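Local coordinates for hypothetical protein PA0094 (Pseudomonas aeruginosa, PDB 1TU1) that plays an essential role in delivering the toxin Tse6 to target cells, specifically in loading it onto VgrG1a, and forms a homodimer, at residues P30-A35 with L125-P130; A38-S43 with L114-T119; H74-I79 with V87-Q92. All coordinates share one frame; numbering follows the deposited sequence.

Contact 1: P30-A35 with L125-P130; sequences PASGPA and LPHHEP
A35 and H127 make the main apolar contact between the loop 30-35 and the first turns of helix 125-137. The methyl CB of A35 sits over one face of the H127 imidazole, 3.9 Å from the ring centroid and 21° off the ring normal, which meets the geometry of a CH-pi contact. Its closest ring atom is CG, so the methyl is displaced toward the root of the ring rather than centred. CG anti to the backbone N (chi1 175°) carries the H127 ring out toward the loop, and chi2 of -84° turns its face to A35. At the far end of the same ring, S32 CB approaches H127 NE2 obliquely at 3.4 Å.

S32 and A35 are brought to one ring by a type II' beta turn from S32 to A35, closed by A35 N to S32 O (3.2 Å), with S32 N to A35 O (3.0 Å) as a second bond. G33 occupies its second position with the positive phi that glycine tolerates well. The turn belongs to the connection between strands 25-29 and 38-45, two neighbours in the antiparallel sheet.

Polar contact is slight, and no hydrogen bond joins the two segments. P30 O approaches the edge of the H128 ring, near its plane, 3.7 Å from CE1. H128 NE2 instead hydrogen-bonds to R36 O, just past the turn. P30 also packs on W19 of the second subunit.

Contact 2: A38-S43 with L114-T119; sequences ASFVIS and LITTLT
S39, V41 and S43 pair with T119, T117 and I115 in antiparallel register, joining two inner strands of the six-stranded sheet. Their axes lie 4.6 Å apart at 168°, and all three pairs are of the hydrogen-bonded kind. Both backbone N-H groups and both carbonyls of each pair are used. The bonds run from 2.8 Å for S43 N to I115 O up to 3.2 Å for S39 N to T119 O. The most bent is T117 N to V41 O, with 139° at the hydrogen. Between them, the backbone groups of F40, I42 and T116 serve the flanking strands, bonding to F27, N25 and V105.

On the face bearing F40, I42, T116 and L118, the F40 ring lies obliquely against T116, F40 CE1 coming 3.6 Å from T116 CB, and M136 touches both side chains. I42 CG2 is pressed tightly on L114 CD1.

The face bearing S39, V41 and S43 is hydrated. One water joins S39 OG and T119 OG1 and donates to T117 O. T117 OG1, also bonded to Q104 NE2, meets a second water at 2.7 Å; that water reaches S43 OG and donates to V41 O at 2.9 Å.

Contact 3: H74-I79 with V87-Q92; sequences HKRWDI and VLLDYQ
H74-I79 and V87-Q92 run antiparallel, their axes 4.7 Å apart at 169°, as the arms of a beta hairpin whose first strand, 72-81, borders the six-stranded sheet within this chain. W77 and L88 exchange two backbone hydrogen bonds. Beyond K75 the register is broken by a classic beta bulge: H74 and K75 both face D90, and D90 O accepts from both their N-H groups. The two bonds differ, since K75 N lies in the carbonyl plane on a lone pair, whereas H74 N is closer (2.8 Å) but more bent, with 134° at the hydrogen.

On the side bearing K75, W77, L88 and D90, the indole has a neighbour over each face. L88 CD2 lies over one, 3.9 Å from the centroid of the five-membered ring and 15° off its normal, a CH-pi contact; K75 NZ comes over the opposite face, above the rim of the six-membered ring. W77 NE1 donates to D90 OD2 at 3.3 Å, reaching it from above the carboxylate plane. R103 forms a salt bridge with D90 OD1, so both carboxylate oxygens have partners.

The other face turns to helix 53-67, where V57 and L61 touch the R76 side chain. R76 runs extended from CG to NE beside L89, R76 CB 3.7 Å from L89 CD2, and V87 CG1 lies over one face of the guanidinium. The same group holds D78 side-on in a salt bridge: R76 NE and NH2 each reach the single atom D78 OD1 at 3.1 Å, on its syn side and close to the guanidinium plane.

Contacts 2 and 3 belong to one sheet, with centres 14 Å apart and no direct touch. Contact 2 joins inner strands near the centre of the chain, whereas contact 3 includes the edge strand 72-81. Both rest on backbone hydrogen bonds, but bound waters supplement them in contact 2; in contact 3 the W77 indole adds a side-chain bond to D90 and packing on L88, while the R76-D78 ion pair stays within strand 72-81. Contact 1 is more peripheral, 19 Å from the chain centre, and relies on imidazole packing without a hydrogen bond between its segments. It touches contact 2 directly: H128 CD2 lies 3.5 Å from A38 CB, and L125 packs on L118.

Contact 1: P30-A35 with L125-P130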
ATOM      1  N   PRO A  30     -14.849  -0.560  11.092  1.00 29.67           N
ATOM      2  CA  PRO A  30     -15.849  -1.621  11.317  1.00 30.88           C
ATOM      3  C   PRO A  30     -17.293  -1.162  11.195  1.00 31.90           C
ATOM      4  O   PRO A  30     -17.629  -0.047  11.604  1.00 31.20           O
ATOM      5  CB  PRO A  30     -15.572  -2.090  12.756  1.00 31.37           C
ATOM      6  CG  PRO A  30     -14.664  -1.058  13.377  1.00 32.09           C
ATOM      7  CD  PRO A  30     -13.936  -0.400  12.238  1.00 30.45           C
ATOM      8  N   ALA A  31     -18.135  -2.010  10.608  1.00 33.63           N
ATOM      9  CA  ALA A  31     -19.587  -1.819  10.674  1.00 34.79           C
ATOM     10  C   ALA A  31     -20.030  -1.702  12.132  1.00 35.85           C
ATOM     11  O   ALA A  31     -19.370  -2.206  13.034  1.00 35.66           O
ATOM     12  CB  ALA A  31     -20.315  -2.969  10.014  1.00 34.82           C
ATOM     13  N   SER A  32     -21.161  -1.049  12.336  1.00 38.38           N
ATOM     14  CA  SER A  32     -21.724  -0.854  13.673  1.00 40.65           C
ATOM     15  C   SER A  32     -23.212  -0.572  13.546  1.00 41.94           C
ATOM     16  O   SER A  32     -23.606   0.477  13.048  1.00 43.14           O
ATOM     17  CB  SER A  32     -21.031   0.311  14.370  1.00 40.97           C
ATOM     18  OG  SER A  32     -21.400   0.386  15.735  1.00 42.83           O
ATOM     19  N   GLY A  33     -24.044  -1.527  13.963  1.00 43.44           N
ATOM     20  CA  GLY A  33     -25.485  -1.386  13.829  1.00 43.62           C
ATOM     21  C   GLY A  33     -25.951  -1.432  12.380  1.00 43.68           C
ATOM     22  O   GLY A  33     -25.719  -2.425  11.690  1.00 44.86           O
ATOM     23  N   PRO A  34     -26.628  -0.380  11.919  1.00 43.15           N
ATOM     24  CA  PRO A  34     -27.042  -0.269  10.517  1.00 42.41           C
ATOM     25  C   PRO A  34     -25.967   0.365   9.604  1.00 41.12           C
ATOM     26  O   PRO A  34     -26.111   0.313   8.388  1.00 40.48           O
ATOM     27  CB  PRO A  34     -28.258   0.650  10.601  1.00 42.84           C
ATOM     28  CG  PRO A  34     -27.928   1.577  11.745  1.00 43.68           C
ATOM     29  CD  PRO A  34     -27.069   0.785  12.707  1.00 43.36           C
ATOM     30  N   ALA A  35     -24.934   0.972  10.183  1.00 39.91           N
ATOM     31  CA  ALA A  35     -23.824   1.511   9.394  1.00 38.63           C
ATOM     32  C   ALA A  35     -22.931   0.379   8.895  1.00 37.12           C
ATOM     33  O   ALA A  35     -22.496  -0.450   9.667  1.00 36.54           O
ATOM     34  CB  ALA A  35     -23.010   2.508  10.215  1.00 38.78           C
ATOM     35  N   LEU A 125     -22.142   8.257   6.379  1.00 39.54           N
ATOM     36  CA  LEU A 125     -21.123   9.275   6.633  1.00 39.79           C
ATOM     37  C   LEU A 125     -21.155   9.797   8.076  1.00 39.82           C
ATOM     38  O   LEU A 125     -20.114   9.845   8.739  1.00 39.71           O
ATOM     39  CB  LEU A 125     -21.185  10.414   5.616  1.00 39.95           C
ATOM     40  CG  LEU A 125     -20.193  11.553   5.893  1.00 40.71           C
ATOM     41  CD1 LEU A 125     -18.744  11.038   5.916  1.00 41.12           C
ATOM     42  CD2 LEU A 125     -20.335  12.677   4.888  1.00 41.91           C
ATOM     43  N   PRO A 126     -22.326  10.171   8.597  1.00 39.87           N
ATOM     44  CA  PRO A 126     -22.384  10.718   9.965  1.00 39.31           C
ATOM     45  C   PRO A 126     -21.870   9.766  11.025  1.00 38.20           C
ATOM     46  O   PRO A 126     -21.355  10.209  12.045  1.00 38.70           O
ATOM     47  CB  PRO A 126     -23.887  11.002  10.170  1.00 39.76           C
ATOM     48  CG  PRO A 126     -24.412  11.161   8.811  1.00 40.06           C
ATOM     49  CD  PRO A 126     -23.656  10.160   7.964  1.00 39.90           C
ATOM     50  N   HIS A 127     -22.017   8.466  10.810  1.00 37.02           N
ATOM     51  CA  HIS A 127     -21.542   7.500  11.786  1.00 36.09           C
ATOM     52  C   HIS A 127     -20.010   7.410  11.803  1.00 34.90           C
ATOM     53  O   HIS A 127     -19.390   7.299  12.858  1.00 34.86           O
ATOM     54  CB  HIS A 127     -22.133   6.120  11.500  1.00 36.69           C
ATOM     55  CG  HIS A 127     -21.579   5.065  12.390  1.00 37.67           C
ATOM     56  ND1 HIS A 127     -20.394   4.418  12.119  1.00 42.31           N
ATOM     57  CD2 HIS A 127     -22.001   4.597  13.584  1.00 41.43           C
ATOM     58  CE1 HIS A 127     -20.123   3.576  13.098  1.00 41.90           C
ATOM     59  NE2 HIS A 127     -21.081   3.667  14.002  1.00 43.65           N
ATOM     60  N   HIS A 128     -19.400   7.440  10.627  1.00 34.01           N
ATOM     61  CA  HIS A 128     -17.946   7.248  10.518  1.00 33.59           C
ATOM     62  C   HIS A 128     -17.120   8.539  10.724  1.00 34.49           C
ATOM     63  O   HIS A 128     -15.928   8.482  11.037  1.00 34.75           O
ATOM     64  CB  HIS A 128     -17.626   6.610   9.166  1.00 32.67           C
ATOM     65  CG  HIS A 128     -18.029   5.172   9.089  1.00 27.85           C
ATOM     66  ND1 HIS A 128     -17.532   4.217   9.947  1.00 22.08           N
ATOM     67  CD2 HIS A 128     -18.901   4.535   8.276  1.00 27.61           C
ATOM     68  CE1 HIS A 128     -18.073   3.048   9.656  1.00 22.85           C
ATOM     69  NE2 HIS A 128     -18.894   3.209   8.636  1.00 24.57           N
ATOM     70  N   GLU A 129     -17.776   9.678  10.576  1.00 35.53           N
ATOM     71  CA  GLU A 129     -17.115  10.985  10.561  1.00 35.94           C
ATOM     72  C   GLU A 129     -16.259  11.258  11.783  1.00 35.14           C
ATOM     73  O   GLU A 129     -15.127  11.695  11.637  1.00 34.99           O
ATOM     74  CB  GLU A 129     -18.148  12.085  10.355  1.00 37.29           C
ATOM     75  CG  GLU A 129     -17.585  13.440   9.971  1.00 40.40           C
ATOM     76  CD  GLU A 129     -18.653  14.378   9.437  1.00 45.82           C
ATOM     77  OE1 GLU A 129     -19.642  13.887   8.841  1.00 48.23           O
ATOM     78  OE2 GLU A 129     -18.501  15.613   9.617  1.00 49.76           O
ATOM     79  N   PRO A 130     -16.749  11.009  12.992  1.00 34.87           N
ATOM     80  CA  PRO A 130     -15.943  11.267  14.187  1.00 34.01           C
ATOM     81  C   PRO A 130     -14.573  10.577  14.197  1.00 33.23           C
ATOM     82  O   PRO A 130     -13.561  11.221  14.522  1.00 32.67           O
ATOM     83  CB  PRO A 130     -16.832  10.735  15.320  1.00 35.06           C
ATOM     84  CG  PRO A 130     -18.210  10.873  14.782  1.00 34.88           C
ATOM     85  CD  PRO A 130     -18.094  10.520  13.349  1.00 35.10           C
TER

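Contact 2: A38-S43 with L114-T119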
ATOM      1  N   ALA A  38     -16.755   1.069   6.399  1.00 26.35           N
ATOM      2  CA  ALA A  38     -16.171   2.076   5.490  1.00 25.69           C
ATOM      3  C   ALA A  38     -14.687   1.797   5.271  1.00 24.93           C
ATOM      4  O   ALA A  38     -14.096   0.964   5.944  1.00 24.48           O
ATOM      5  CB  ALA A  38     -16.329   3.447   6.107  1.00 25.32           C
ATOM      6  N   SER A  39     -14.091   2.499   4.313  1.00 24.20           N
ATOM      7  CA  SER A  39     -12.654   2.385   4.086  1.00 24.02           C
ATOM      8  C   SER A  39     -11.980   3.747   4.180  1.00 23.48           C
ATOM      9  O   SER A  39     -12.562   4.766   3.790  1.00 23.85           O
ATOM     10  CB  SER A  39     -12.357   1.719   2.756  1.00 22.68           C
ATOM     11  OG  SER A  39     -12.701   2.503   1.642  1.00 23.96           O
ATOM     12  N   PHE A  40     -10.754   3.735   4.683  1.00 23.30           N
ATOM     13  CA  PHE A  40      -9.897   4.923   4.760  1.00 22.40           C
ATOM     14  C   PHE A  40      -8.588   4.492   4.115  1.00 22.23           C
ATOM     15  O   PHE A  40      -7.906   3.594   4.629  1.00 21.43           O
ATOM     16  CB  PHE A  40      -9.680   5.328   6.196  1.00 21.98           C
ATOM     17  CG  PHE A  40      -8.738   6.486   6.380  1.00 21.99           C
ATOM     18  CD1 PHE A  40      -9.081   7.747   5.925  1.00 23.05           C
ATOM     19  CD2 PHE A  40      -7.476   6.293   6.968  1.00 23.34           C
ATOM     20  CE1 PHE A  40      -8.213   8.841   6.108  1.00 24.41           C
ATOM     21  CE2 PHE A  40      -6.583   7.375   7.146  1.00 24.37           C
ATOM     22  CZ  PHE A  40      -6.950   8.647   6.701  1.00 21.94           C
ATOM     23  N   VAL A  41      -8.257   5.132   2.997  1.00 20.90           N
ATOM     24  CA  VAL A  41      -7.172   4.698   2.134  1.00 21.24           C
ATOM     25  C   VAL A  41      -6.190   5.871   1.899  1.00 20.93           C
ATOM     26  O   VAL A  41      -6.608   6.990   1.612  1.00 19.64           O
ATOM     27  CB  VAL A  41      -7.725   4.203   0.801  1.00 21.02           C
ATOM     28  CG1 VAL A  41      -6.633   3.999  -0.221  1.00 22.20           C
ATOM     29  CG2 VAL A  41      -8.545   2.928   0.989  1.00 22.40           C
ATOM     30  N   ILE A  42      -4.906   5.594   2.052  1.00 19.68           N
ATOM     31  CA  ILE A  42      -3.852   6.575   1.781  1.00 19.94           C
ATOM     32  C   ILE A  42      -3.149   6.155   0.523  1.00 19.35           C
ATOM     33  O   ILE A  42      -2.647   5.005   0.433  1.00 18.26           O
ATOM     34  CB  ILE A  42      -2.865   6.653   2.931  1.00 19.93           C
ATOM     35  CG1 ILE A  42      -3.609   6.870   4.262  1.00 20.34           C
ATOM     36  CG2 ILE A  42      -1.841   7.803   2.683  1.00 21.10           C
ATOM     37  CD1 ILE A  42      -2.693   6.794   5.469  1.00 20.85           C
ATOM     38  N   SER A  43      -3.115   7.072  -0.436  1.00 18.69           N
ATOM     39  CA  SER A  43      -2.494   6.870  -1.731  1.00 18.69           C
ATOM     40  C   SER A  43      -1.533   8.050  -2.029  1.00 19.18           C
ATOM     41  O   SER A  43      -1.443   8.989  -1.233  1.00 18.27           O
ATOM     42  CB  SER A  43      -3.538   6.718  -2.824  1.00 18.97           C
ATOM     43  OG  SER A  43      -4.361   7.864  -2.925  1.00 18.80           O
ATOM     44  N   LEU A 114       0.254  13.427  -1.060  1.00 18.19           N
ATOM     45  CA  LEU A 114      -0.326  12.399  -0.188  1.00 17.72           C
ATOM     46  C   LEU A 114      -1.846  12.606  -0.120  1.00 18.76           C
ATOM     47  O   LEU A 114      -2.323  13.691   0.234  1.00 18.58           O
ATOM     48  CB  LEU A 114       0.284  12.465   1.199  1.00 18.81           C
ATOM     49  CG  LEU A 114      -0.037  11.288   2.152  1.00 19.26           C
ATOM     50  CD1 LEU A 114       0.657  10.023   1.665  1.00 19.61           C
ATOM     51  CD2 LEU A 114       0.373  11.629   3.552  1.00 21.42           C
ATOM     52  N   ILE A 115      -2.591  11.557  -0.461  1.00 18.71           N
ATOM     53  CA  ILE A 115      -4.044  11.603  -0.579  1.00 18.95           C
ATOM     54  C   ILE A 115      -4.659  10.652   0.426  1.00 19.66           C
ATOM     55  O   ILE A 115      -4.252   9.480   0.495  1.00 18.40           O
ATOM     56  CB  ILE A 115      -4.464  11.221  -1.974  1.00 18.73           C
ATOM     57  CG1 ILE A 115      -3.861  12.202  -2.980  1.00 20.03           C
ATOM     58  CG2 ILE A 115      -6.026  11.222  -2.113  1.00 21.20           C
ATOM     59  CD1 ILE A 115      -4.123  11.885  -4.427  1.00 20.47           C
ATOM     60  N   THR A 116      -5.603  11.143   1.232  1.00 19.93           N
ATOM     61  CA  THR A 116      -6.392  10.237   2.105  1.00 20.47           C
ATOM     62  C   THR A 116      -7.837  10.285   1.655  1.00 22.02           C
ATOM     63  O   THR A 116      -8.348  11.351   1.251  1.00 21.66           O
ATOM     64  CB  THR A 116      -6.297  10.614   3.583  1.00 20.25           C
ATOM     65  OG1 THR A 116      -7.004  11.845   3.825  1.00 20.34           O
ATOM     66  CG2 THR A 116      -4.851  10.873   4.010  1.00 20.15           C
ATOM     67  N   THR A 117      -8.504   9.124   1.670  1.00 22.69           N
ATOM     68  CA  THR A 117      -9.834   9.026   1.122  1.00 23.05           C
ATOM     69  C   THR A 117     -10.689   8.193   2.074  1.00 24.21           C
ATOM     70  O   THR A 117     -10.374   7.024   2.323  1.00 23.57           O
ATOM     71  CB  THR A 117      -9.811   8.373  -0.248  1.00 23.81           C
ATOM     72  OG1 THR A 117      -8.960   9.086  -1.168  1.00 23.01           O
ATOM     73  CG2 THR A 117     -11.211   8.417  -0.891  1.00 24.59           C
ATOM     74  N   LEU A 118     -11.725   8.800   2.641  1.00 25.03           N
ATOM     75  CA  LEU A 118     -12.773   8.047   3.349  1.00 25.40           C
ATOM     76  C   LEU A 118     -13.878   7.745   2.344  1.00 26.42           C
ATOM     77  O   LEU A 118     -14.384   8.652   1.683  1.00 26.06           O
ATOM     78  CB  LEU A 118     -13.337   8.865   4.505  1.00 25.85           C
ATOM     79  CG  LEU A 118     -14.502   8.213   5.299  1.00 25.01           C
ATOM     80  CD1 LEU A 118     -13.981   7.109   6.184  1.00 24.88           C
ATOM     81  CD2 LEU A 118     -15.195   9.261   6.137  1.00 26.58           C
ATOM     82  N   THR A 119     -14.262   6.477   2.233  1.00 26.91           N
ATOM     83  CA  THR A 119     -15.324   6.082   1.362  1.00 27.62           C
ATOM     84  C   THR A 119     -16.421   5.409   2.168  1.00 28.98           C
ATOM     85  O   THR A 119     -16.176   4.449   2.892  1.00 28.23           O
ATOM     86  CB  THR A 119     -14.818   5.120   0.315  1.00 27.84           C
ATOM     87  OG1 THR A 119     -13.780   5.731  -0.452  1.00 28.02           O
ATOM     88  CG2 THR A 119     -15.919   4.810  -0.704  1.00 28.88           C
TER
HETATM   89  O   HOH W   1     -11.564   4.823   0.736  1.00 22.59           O
HETATM   90  O   HOH W   2      -6.544   7.823  -1.124  1.00 24.42           O

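Contact 3: H74-I79 with V87-Q92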
ATOM      1  N   HIS A  74     -20.042  18.375  -2.821  1.00 43.53           N
ATOM      2  CA  HIS A  74     -20.726  18.984  -1.684  1.00 44.00           C
ATOM      3  C   HIS A  74     -19.973  20.216  -1.198  1.00 43.75           C
ATOM      4  O   HIS A  74     -20.557  21.296  -1.107  1.00 43.61           O
ATOM      5  CB  HIS A  74     -20.871  18.021  -0.505  1.00 44.36           C
ATOM      6  CG  HIS A  74     -21.828  16.893  -0.748  1.00 46.01           C
ATOM      7  ND1 HIS A  74     -22.063  16.369  -2.001  1.00 47.67           N
ATOM      8  CD2 HIS A  74     -22.580  16.162   0.112  1.00 47.41           C
ATOM      9  CE1 HIS A  74     -22.931  15.376  -1.907  1.00 47.53           C
ATOM     10  NE2 HIS A  74     -23.259  15.229  -0.636  1.00 47.03           N
ATOM     11  N   LYS A  75     -18.686  20.048  -0.875  1.00 42.51           N
ATOM     12  CA  LYS A  75     -17.909  21.125  -0.272  1.00 41.94           C
ATOM     13  C   LYS A  75     -16.390  20.969  -0.459  1.00 40.78           C
ATOM     14  O   LYS A  75     -15.840  19.863  -0.325  1.00 38.96           O
ATOM     15  CB  LYS A  75     -18.217  21.241   1.223  1.00 42.67           C
ATOM     16  CG  LYS A  75     -17.719  22.552   1.819  1.00 45.61           C
ATOM     17  CD  LYS A  75     -18.191  22.781   3.238  1.00 49.09           C
ATOM     18  CE  LYS A  75     -17.479  23.973   3.861  1.00 51.25           C
ATOM     19  NZ  LYS A  75     -17.665  24.036   5.332  1.00 53.33           N
ATOM     20  N   ARG A  76     -15.738  22.101  -0.729  1.00 38.92           N
ATOM     21  CA  ARG A  76     -14.291  22.184  -0.812  1.00 38.13           C
ATOM     22  C   ARG A  76     -13.751  23.048   0.317  1.00 38.32           C
ATOM     23  O   ARG A  76     -14.314  24.098   0.641  1.00 37.74           O
ATOM     24  CB  ARG A  76     -13.871  22.743  -2.159  1.00 37.81           C
ATOM     25  CG  ARG A  76     -12.425  23.176  -2.195  1.00 36.43           C
ATOM     26  CD  ARG A  76     -11.956  23.644  -3.522  1.00 36.08           C
ATOM     27  NE  ARG A  76     -10.599  24.146  -3.382  1.00 34.19           N
ATOM     28  CZ  ARG A  76      -9.728  24.232  -4.367  1.00 33.56           C
ATOM     29  NH1 ARG A  76     -10.063  23.912  -5.609  1.00 33.50           N
ATOM     30  NH2 ARG A  76      -8.508  24.690  -4.114  1.00 34.21           N
ATOM     31  N   TRP A  77     -12.667  22.591   0.936  1.00 38.12           N
ATOM     32  CA  TRP A  77     -12.042  23.298   2.038  1.00 38.20           C
ATOM     33  C   TRP A  77     -10.539  23.393   1.772  1.00 37.87           C
ATOM     34  O   TRP A  77      -9.875  22.367   1.596  1.00 36.22           O
ATOM     35  CB  TRP A  77     -12.217  22.581   3.372  1.00 38.42           C
ATOM     36  CG  TRP A  77     -13.522  21.892   3.663  1.00 42.46           C
ATOM     37  CD1 TRP A  77     -14.183  20.972   2.889  1.00 44.30           C
ATOM     38  CD2 TRP A  77     -14.287  22.018   4.869  1.00 46.19           C
ATOM     39  NE1 TRP A  77     -15.325  20.552   3.524  1.00 46.14           N
ATOM     40  CE2 TRP A  77     -15.410  21.171   4.748  1.00 47.56           C
ATOM     41  CE3 TRP A  77     -14.138  22.775   6.042  1.00 48.33           C
ATOM     42  CZ2 TRP A  77     -16.387  21.060   5.750  1.00 47.94           C
ATOM     43  CZ3 TRP A  77     -15.106  22.664   7.042  1.00 49.97           C
ATOM     44  CH2 TRP A  77     -16.220  21.807   6.884  1.00 49.00           C
ATOM     45  N   ASP A  78     -10.016  24.615   1.765  1.00 37.23           N
ATOM     46  CA  ASP A  78      -8.583  24.867   1.671  1.00 37.56           C
ATOM     47  C   ASP A  78      -8.051  24.989   3.073  1.00 37.63           C
ATOM     48  O   ASP A  78      -8.459  25.875   3.821  1.00 37.83           O
ATOM     49  CB  ASP A  78      -8.292  26.153   0.909  1.00 37.88           C
ATOM     50  CG  ASP A  78      -8.634  26.050  -0.544  1.00 39.16           C
ATOM     51  OD1 ASP A  78      -8.704  24.925  -1.066  1.00 40.75           O
ATOM     52  OD2 ASP A  78      -8.839  27.047  -1.267  1.00 44.38           O
ATOM     53  N   ILE A  79      -7.146  24.084   3.436  1.00 36.80           N
ATOM     54  CA  ILE A  79      -6.655  24.008   4.790  1.00 36.61           C
ATOM     55  C   ILE A  79      -5.148  23.851   4.845  1.00 35.46           C
ATOM     56  O   ILE A  79      -4.488  23.560   3.855  1.00 35.49           O
ATOM     57  CB  ILE A  79      -7.362  22.848   5.561  1.00 37.16           C
ATOM     58  CG1 ILE A  79      -7.029  21.488   4.961  1.00 38.04           C
ATOM     59  CG2 ILE A  79      -8.884  23.021   5.523  1.00 37.74           C
ATOM     60  CD1 ILE A  79      -7.653  20.343   5.727  1.00 40.27           C
ATOM     61  N   VAL A  87      -6.163  20.354   0.461  1.00 25.54           N
ATOM     62  CA  VAL A  87      -7.550  20.590   0.088  1.00 26.30           C
ATOM     63  C   VAL A  87      -8.383  19.357   0.468  1.00 27.30           C
ATOM     64  O   VAL A  87      -8.026  18.231   0.098  1.00 26.21           O
ATOM     65  CB  VAL A  87      -7.684  20.859  -1.404  1.00 26.54           C
ATOM     66  CG1 VAL A  87      -9.173  20.999  -1.823  1.00 26.24           C
ATOM     67  CG2 VAL A  87      -6.895  22.113  -1.803  1.00 27.88           C
ATOM     68  N   LEU A  88      -9.467  19.580   1.214  1.00 27.61           N
ATOM     69  CA  LEU A  88     -10.518  18.575   1.433  1.00 28.45           C
ATOM     70  C   LEU A  88     -11.670  18.772   0.459  1.00 29.54           C
ATOM     71  O   LEU A  88     -12.240  19.890   0.345  1.00 29.40           O
ATOM     72  CB  LEU A  88     -11.022  18.616   2.882  1.00 28.78           C
ATOM     73  CG  LEU A  88     -12.307  17.835   3.227  1.00 29.87           C
ATOM     74  CD1 LEU A  88     -12.142  16.357   2.960  1.00 29.60           C
ATOM     75  CD2 LEU A  88     -12.653  18.032   4.678  1.00 31.49           C
ATOM     76  N   LEU A  89     -12.010  17.701  -0.255  1.00 29.19           N
ATOM     77  CA  LEU A  89     -13.158  17.665  -1.133  1.00 30.79           C
ATOM     78  C   LEU A  89     -14.142  16.617  -0.646  1.00 32.56           C
ATOM     79  O   LEU A  89     -13.813  15.414  -0.649  1.00 32.89           O
ATOM     80  CB  LEU A  89     -12.760  17.274  -2.540  1.00 30.51           C
ATOM     81  CG  LEU A  89     -11.800  18.185  -3.289  1.00 31.76           C
ATOM     82  CD1 LEU A  89     -11.504  17.534  -4.605  1.00 31.36           C
ATOM     83  CD2 LEU A  89     -12.406  19.593  -3.488  1.00 31.98           C
ATOM     84  N   ASP A  90     -15.327  17.070  -0.230  1.00 33.43           N
ATOM     85  CA  ASP A  90     -16.451  16.194   0.077  1.00 34.39           C
ATOM     86  C   ASP A  90     -17.296  16.085  -1.153  1.00 34.76           C
ATOM     87  O   ASP A  90     -17.810  17.086  -1.656  1.00 33.86           O
ATOM     88  CB  ASP A  90     -17.279  16.747   1.218  1.00 35.38           C
ATOM     89  CG  ASP A  90     -16.511  16.797   2.497  1.00 36.70           C
ATOM     90  OD1 ASP A  90     -15.578  15.972   2.659  1.00 38.31           O
ATOM     91  OD2 ASP A  90     -16.732  17.625   3.398  1.00 39.13           O
ATOM     92  N   TYR A  91     -17.404  14.873  -1.684  1.00 34.97           N
ATOM     93  CA  TYR A  91     -18.190  14.655  -2.879  1.00 35.27           C
ATOM     94  C   TYR A  91     -18.823  13.277  -2.940  1.00 36.24           C
ATOM     95  O   TYR A  91     -18.439  12.371  -2.201  1.00 36.23           O
ATOM     96  CB  TYR A  91     -17.374  14.920  -4.126  1.00 34.61           C
ATOM     97  CG  TYR A  91     -16.183  14.007  -4.425  1.00 35.76           C
ATOM     98  CD1 TYR A  91     -16.315  12.908  -5.282  1.00 34.23           C
ATOM     99  CD2 TYR A  91     -14.903  14.314  -3.949  1.00 35.56           C
ATOM    100  CE1 TYR A  91     -15.231  12.110  -5.604  1.00 34.33           C
ATOM    101  CE2 TYR A  91     -13.809  13.527  -4.261  1.00 34.13           C
ATOM    102  CZ  TYR A  91     -13.967  12.430  -5.086  1.00 35.48           C
ATOM    103  OH  TYR A  91     -12.878  11.652  -5.409  1.00 33.56           O
ATOM    104  N   GLN A  92     -19.803  13.155  -3.828  1.00 36.87           N
ATOM    105  CA  GLN A  92     -20.439  11.886  -4.113  1.00 37.60           C
ATOM    106  C   GLN A  92     -20.316  11.590  -5.587  1.00 37.18           C
ATOM    107  O   GLN A  92     -20.125  12.508  -6.414  1.00 37.31           O
ATOM    108  CB  GLN A  92     -21.907  11.877  -3.640  1.00 38.09           C
ATOM    109  CG  GLN A  92     -22.926  12.667  -4.499  1.00 40.06           C
ATOM    110  CD  GLN A  92     -24.384  12.520  -3.979  1.00 43.57           C
ATOM    111  OE1 GLN A  92     -24.728  13.010  -2.891  1.00 45.85           O
ATOM    112  NE2 GLN A  92     -25.223  11.835  -4.757  1.00 44.02           N
TER